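Local coordinates for protein SAR-endolysin (Enterobacteria phage P1, PDB 1XJU) that hydrolyses the beta-1,4 linkages of host peptidoglycan as a signal-arrest-release lysozyme, taking part in the cell lysis that frees phage progeny, at residues N76-N87 with R142-T152. Residues are numbered along the deposited sequence; the frame is centred on the assembly and turned at random.
Sequences NAFSAMTSAAFN and RREKERQLCLT
Ala-80 packs against Cys-150 and Glu-146 where two near-antiparallel helices, 75-88 and 137-151, meet in the buried helical part of this phage lysozyme; the axes of segments 76-87 and 142-151 run at 160° and approach to 7.4 Å. Small residues permit this closeness: Ala-80 CB lies 3.3 Å from Glu-146 O and touches Cys-150 CB, while Ala-77 CB lies 3.8 Å from Cys-150 SG. That sulfur is bonded to Cys-122, which ties helix 118-123 to the same place. Leu-149 closes one flank, its CD1 against the amide of Asn-76 and its CD2 near Ala-80. At this end the Asn-76 ND2 hydrogen bond to Thr-152 O is nearly straight, although the donor stands above the carbonyl plane, and a water links Ala-77 N to Cys-150 O.

Farther along, the interface turns polar. Glu-146, extended beyond CG, lays its carboxylate beside Ser-83 and Ala-84, and Arg-143 grips it side-on, NE to OE2 at 2.7 Å and NH1 to OE1 at 3.0 Å. Arg-142 NE bonds to OE1 from above the carboxylate plane. Ser-83, whose OG is turned away from its own backbone N (chi1 172°), donates to Glu-146 OE1 at 2.6 Å and accepts from Arg-142 NH2 at 2.9 Å. Asn-87 lays its amide over the Arg-142 guanidinium, the planes 4° apart, while its OD1 takes Arg-143 NH1 on an in-plane lone pair at 2.9 Å. Its ND2 reaches the carbonyls of Tyr-21 and Cys-23, the latter an active-site residue held here in the inactivating disulfide with Cys-16.

Three donors on OE1 and two arginines around one buried carboxylate would probably keep Glu-146 ionised, and the network fixes the Asn-87 amide that joins this helix pair to the active-site segment.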
loop_
_atom_site.group_PDB
_atom_site.type_symbol
_atom_site.label_atom_id
_atom_site.label_comp_id
_atom_site.label_asym_id
_atom_site.label_seq_id
_atom_site.Cartn_x
_atom_site.Cartn_y
_atom_site.Cartn_z
ATOM N N ASN A 76 -6.409 -12.520 -5.226
ATOM C CA ASN A 76 -6.997 -11.541 -4.347
ATOM C C ASN A 76 -5.970 -10.955 -3.379
ATOM O O ASN A 76 -5.895 -9.712 -3.260
ATOM C CB ASN A 76 -8.160 -12.159 -3.572
ATOM C CG ASN A 76 -9.378 -12.429 -4.413
ATOM O OD1 ASN A 76 -9.539 -11.836 -5.496
ATOM N ND2 ASN A 76 -10.236 -13.341 -3.945
ATOM N N ALA A 77 -5.157 -11.789 -2.757
ATOM C CA ALA A 77 -4.124 -11.281 -1.884
ATOM C C ALA A 77 -3.135 -10.422 -2.669
ATOM O O ALA A 77 -2.694 -9.344 -2.212
ATOM C CB ALA A 77 -3.419 -12.400 -1.170
ATOM N N PHE A 78 -2.727 -10.883 -3.837
ATOM C CA PHE A 78 -1.798 -10.128 -4.649
ATOM C C PHE A 78 -2.353 -8.754 -4.954
ATOM O O PHE A 78 -1.602 -7.745 -4.919
ATOM C CB PHE A 78 -1.519 -10.856 -5.959
ATOM C CG PHE A 78 -0.615 -10.088 -6.874
ATOM C CD1 PHE A 78 0.748 -10.116 -6.693
ATOM C CD2 PHE A 78 -1.153 -9.234 -7.827
ATOM C CE1 PHE A 78 1.559 -9.330 -7.484
ATOM C CE2 PHE A 78 -0.324 -8.438 -8.565
ATOM C CZ PHE A 78 1.002 -8.507 -8.403
ATOM N N SER A 79 -3.595 -8.702 -5.308
ATOM C CA SER A 79 -4.245 -7.451 -5.731
ATOM C C SER A 79 -4.434 -6.519 -4.559
ATOM O O SER A 79 -4.182 -5.302 -4.685
ATOM C CB SER A 79 -5.581 -7.796 -6.367
ATOM O OG SER A 79 -5.401 -8.553 -7.555
ATOM N N ALA A 80 -4.798 -7.049 -3.383
ATOM C CA ALA A 80 -4.869 -6.234 -2.179
ATOM C C ALA A 80 -3.523 -5.679 -1.805
ATOM O O ALA A 80 -3.399 -4.488 -1.436
ATOM C CB ALA A 80 -5.459 -7.047 -1.060
ATOM N N MET A 81 -2.487 -6.507 -1.881
ATOM C CA MET A 81 -1.149 -6.064 -1.513
ATOM C C MET A 81 -0.618 -5.024 -2.496
ATOM O O MET A 81 0.068 -4.068 -2.116
ATOM C CB MET A 81 -0.201 -7.273 -1.438
ATOM C CG MET A 81 -0.496 -8.166 -0.229
ATOM S SD MET A 81 -0.196 -7.361 1.374
ATOM C CE MET A 81 1.613 -7.197 1.341
ATOM N N THR A 82 -0.938 -5.171 -3.768
ATOM C CA THR A 82 -0.554 -4.202 -4.776
ATOM C C THR A 82 -1.208 -2.867 -4.468
ATOM O O THR A 82 -0.570 -1.820 -4.547
ATOM C CB THR A 82 -0.939 -4.669 -6.187
ATOM O OG1 THR A 82 -0.116 -5.802 -6.554
ATOM C CG2 THR A 82 -0.699 -3.573 -7.231
ATOM N N SER A 83 -2.486 -2.871 -4.151
ATOM C CA SER A 83 -3.193 -1.654 -3.743
ATOM C C SER A 83 -2.470 -0.990 -2.585
ATOM O O SER A 83 -2.241 0.232 -2.621
ATOM C CB SER A 83 -4.623 -2.024 -3.362
ATOM O OG SER A 83 -5.309 -0.916 -2.774
ATOM N N ALA A 84 -2.095 -1.736 -1.544
ATOM C CA ALA A 84 -1.411 -1.165 -0.405
ATOM C C ALA A 84 -0.068 -0.586 -0.823
ATOM O O ALA A 84 0.302 0.522 -0.372
ATOM C CB ALA A 84 -1.236 -2.223 0.678
ATOM N N ALA A 85 0.675 -1.284 -1.655
ATOM C CA ALA A 85 1.976 -0.811 -2.104
ATOM C C ALA A 85 1.817 0.457 -2.961
ATOM O O ALA A 85 2.646 1.357 -2.890
ATOM C CB ALA A 85 2.709 -1.887 -2.852
ATOM N N PHE A 86 0.789 0.529 -3.776
ATOM C CA PHE A 86 0.525 1.711 -4.593
ATOM C C PHE A 86 0.305 2.908 -3.687
ATOM O O PHE A 86 0.808 4.010 -3.931
ATOM C CB PHE A 86 -0.684 1.466 -5.475
ATOM C CG PHE A 86 -1.083 2.635 -6.315
ATOM C CD1 PHE A 86 -1.997 3.546 -5.872
ATOM C CD2 PHE A 86 -0.536 2.801 -7.592
ATOM C CE1 PHE A 86 -2.377 4.632 -6.645
ATOM C CE2 PHE A 86 -0.941 3.869 -8.395
ATOM C CZ PHE A 86 -1.867 4.790 -7.893
ATOM N N ASN A 87 -0.487 2.722 -2.643
ATOM C CA ASN A 87 -0.924 3.822 -1.781
ATOM C C ASN A 87 0.157 4.224 -0.801
ATOM O O ASN A 87 0.270 5.415 -0.486
ATOM C CB ASN A 87 -2.190 3.337 -1.059
ATOM C CG ASN A 87 -3.044 4.370 -0.428
ATOM O OD1 ASN A 87 -3.718 4.021 0.588
ATOM N ND2 ASN A 87 -3.219 5.569 -1.085
ATOM N N ARG A 142 -9.377 2.077 4.136
ATOM C CA ARG A 142 -8.718 1.514 2.968
ATOM C C ARG A 142 -8.091 0.187 3.321
ATOM O O ARG A 142 -8.268 -0.764 2.550
ATOM C CB ARG A 142 -7.714 2.537 2.460
ATOM C CG ARG A 142 -6.872 2.098 1.314
ATOM C CD ARG A 142 -7.647 1.670 0.102
ATOM N NE ARG A 142 -6.711 1.420 -1.046
ATOM C CZ ARG A 142 -6.285 2.309 -1.942
ATOM N NH1 ARG A 142 -6.854 3.522 -1.984
ATOM N NH2 ARG A 142 -5.418 1.984 -2.892
ATOM N N ARG A 143 -7.298 0.152 4.363
ATOM C CA ARG A 143 -6.624 -1.101 4.760
ATOM C C ARG A 143 -7.624 -2.204 5.060
ATOM O O ARG A 143 -7.385 -3.376 4.733
ATOM C CB ARG A 143 -5.728 -0.884 5.943
ATOM C CG ARG A 143 -4.507 0.018 5.697
ATOM C CD ARG A 143 -3.488 -0.472 4.723
ATOM N NE ARG A 143 -3.744 -0.098 3.357
ATOM C CZ ARG A 143 -3.448 1.102 2.857
ATOM N NH1 ARG A 143 -3.627 1.338 1.587
ATOM N NH2 ARG A 143 -2.998 2.060 3.661
ATOM N N GLU A 144 -8.736 -1.865 5.695
ATOM C CA GLU A 144 -9.747 -2.895 6.024
ATOM C C GLU A 144 -10.418 -3.407 4.792
ATOM O O GLU A 144 -10.670 -4.623 4.654
ATOM C CB GLU A 144 -10.729 -2.352 7.064
ATOM C CG GLU A 144 -10.047 -2.050 8.392
ATOM C CD GLU A 144 -10.897 -1.308 9.405
ATOM O OE1 GLU A 144 -11.994 -0.870 9.020
ATOM O OE2 GLU A 144 -10.426 -1.135 10.573
ATOM N N LYS A 145 -10.698 -2.567 3.829
ATOM C CA LYS A 145 -11.259 -3.020 2.592
ATOM C C LYS A 145 -10.265 -3.899 1.798
ATOM O O LYS A 145 -10.632 -4.954 1.251
ATOM C CB LYS A 145 -11.699 -1.852 1.711
ATOM C CG LYS A 145 -12.882 -1.116 2.243
ATOM C CD LYS A 145 -13.277 0.047 1.418
ATOM C CE LYS A 145 -14.463 0.749 2.072
ATOM N NZ LYS A 145 -15.721 -0.039 2.151
ATOM N N GLU A 146 -9.006 -3.521 1.761
ATOM C CA GLU A 146 -8.003 -4.387 1.177
ATOM C C GLU A 146 -7.932 -5.721 1.895
ATOM O O GLU A 146 -7.813 -6.775 1.220
ATOM C CB GLU A 146 -6.616 -3.698 1.196
ATOM C CG GLU A 146 -6.472 -2.501 0.283
ATOM C CD GLU A 146 -5.253 -1.698 0.606
ATOM O OE1 GLU A 146 -5.016 -0.678 -0.158
ATOM O OE2 GLU A 146 -4.617 -1.954 1.626
ATOM N N ARG A 147 -7.993 -5.731 3.205
ATOM C CA ARG A 147 -7.926 -6.968 3.972
ATOM C C ARG A 147 -9.058 -7.905 3.609
ATOM O O ARG A 147 -8.833 -9.094 3.443
ATOM C CB ARG A 147 -7.899 -6.662 5.453
ATOM C CG ARG A 147 -8.090 -7.858 6.368
ATOM C CD ARG A 147 -8.208 -7.493 7.821
ATOM N NE ARG A 147 -9.534 -6.907 8.077
ATOM C CZ ARG A 147 -9.860 -6.187 9.170
ATOM N NH1 ARG A 147 -11.067 -5.634 9.240
ATOM N NH2 ARG A 147 -9.003 -5.987 10.170
ATOM N N GLN A 148 -10.256 -7.393 3.457
ATOM C CA GLN A 148 -11.359 -8.269 3.098
ATOM C C GLN A 148 -11.196 -8.848 1.720
ATOM O O GLN A 148 -11.529 -10.049 1.539
ATOM C CB GLN A 148 -12.655 -7.547 3.283
ATOM C CG GLN A 148 -12.924 -7.219 4.792
ATOM C CD GLN A 148 -12.626 -8.394 5.813
ATOM O OE1 GLN A 148 -11.672 -8.313 6.609
ATOM N NE2 GLN A 148 -13.430 -9.471 5.766
ATOM N N LEU A 149 -10.709 -8.075 0.769
ATOM C CA LEU A 149 -10.384 -8.648 -0.520
ATOM C C LEU A 149 -9.319 -9.740 -0.391
ATOM O O LEU A 149 -9.478 -10.852 -0.897
ATOM C CB LEU A 149 -9.901 -7.574 -1.491
ATOM C CG LEU A 149 -9.354 -8.099 -2.805
ATOM C CD1 LEU A 149 -10.403 -8.910 -3.579
ATOM C CD2 LEU A 149 -8.860 -6.922 -3.675
ATOM N N CYS A 150 -8.253 -9.410 0.323
ATOM C CA CYS A 150 -7.109 -10.276 0.503
ATOM C C CYS A 150 -7.521 -11.646 1.025
ATOM O O CYS A 150 -7.010 -12.675 0.570
ATOM C CB CYS A 150 -6.186 -9.527 1.473
ATOM S SG CYS A 150 -4.489 -10.107 1.665
ATOM N N LEU A 151 -8.438 -11.667 1.987
ATOM C CA LEU A 151 -8.843 -12.895 2.666
ATOM C C LEU A 151 -9.837 -13.693 1.862
ATOM O O LEU A 151 -10.117 -14.861 2.231
ATOM C CB LEU A 151 -9.489 -12.562 3.999
ATOM C CG LEU A 151 -8.568 -11.983 5.059
ATOM C CD1 LEU A 151 -9.369 -11.431 6.224
ATOM C CD2 LEU A 151 -7.623 -13.057 5.497
ATOM N N THR A 152 -10.399 -13.147 0.797
ATOM C CA THR A 152 -11.467 -13.848 0.063
ATOM C C THR A 152 -10.891 -15.061 -0.652
ATOM O O THR A 152 -9.988 -14.954 -1.499
ATOM C CB THR A 152 -12.090 -12.902 -0.929
ATOM O OG1 THR A 152 -12.718 -11.806 -0.225
ATOM C CG2 THR A 152 -13.186 -13.562 -1.775
HETATM O O HOH W 1 -6.102 -14.236 -1.647
#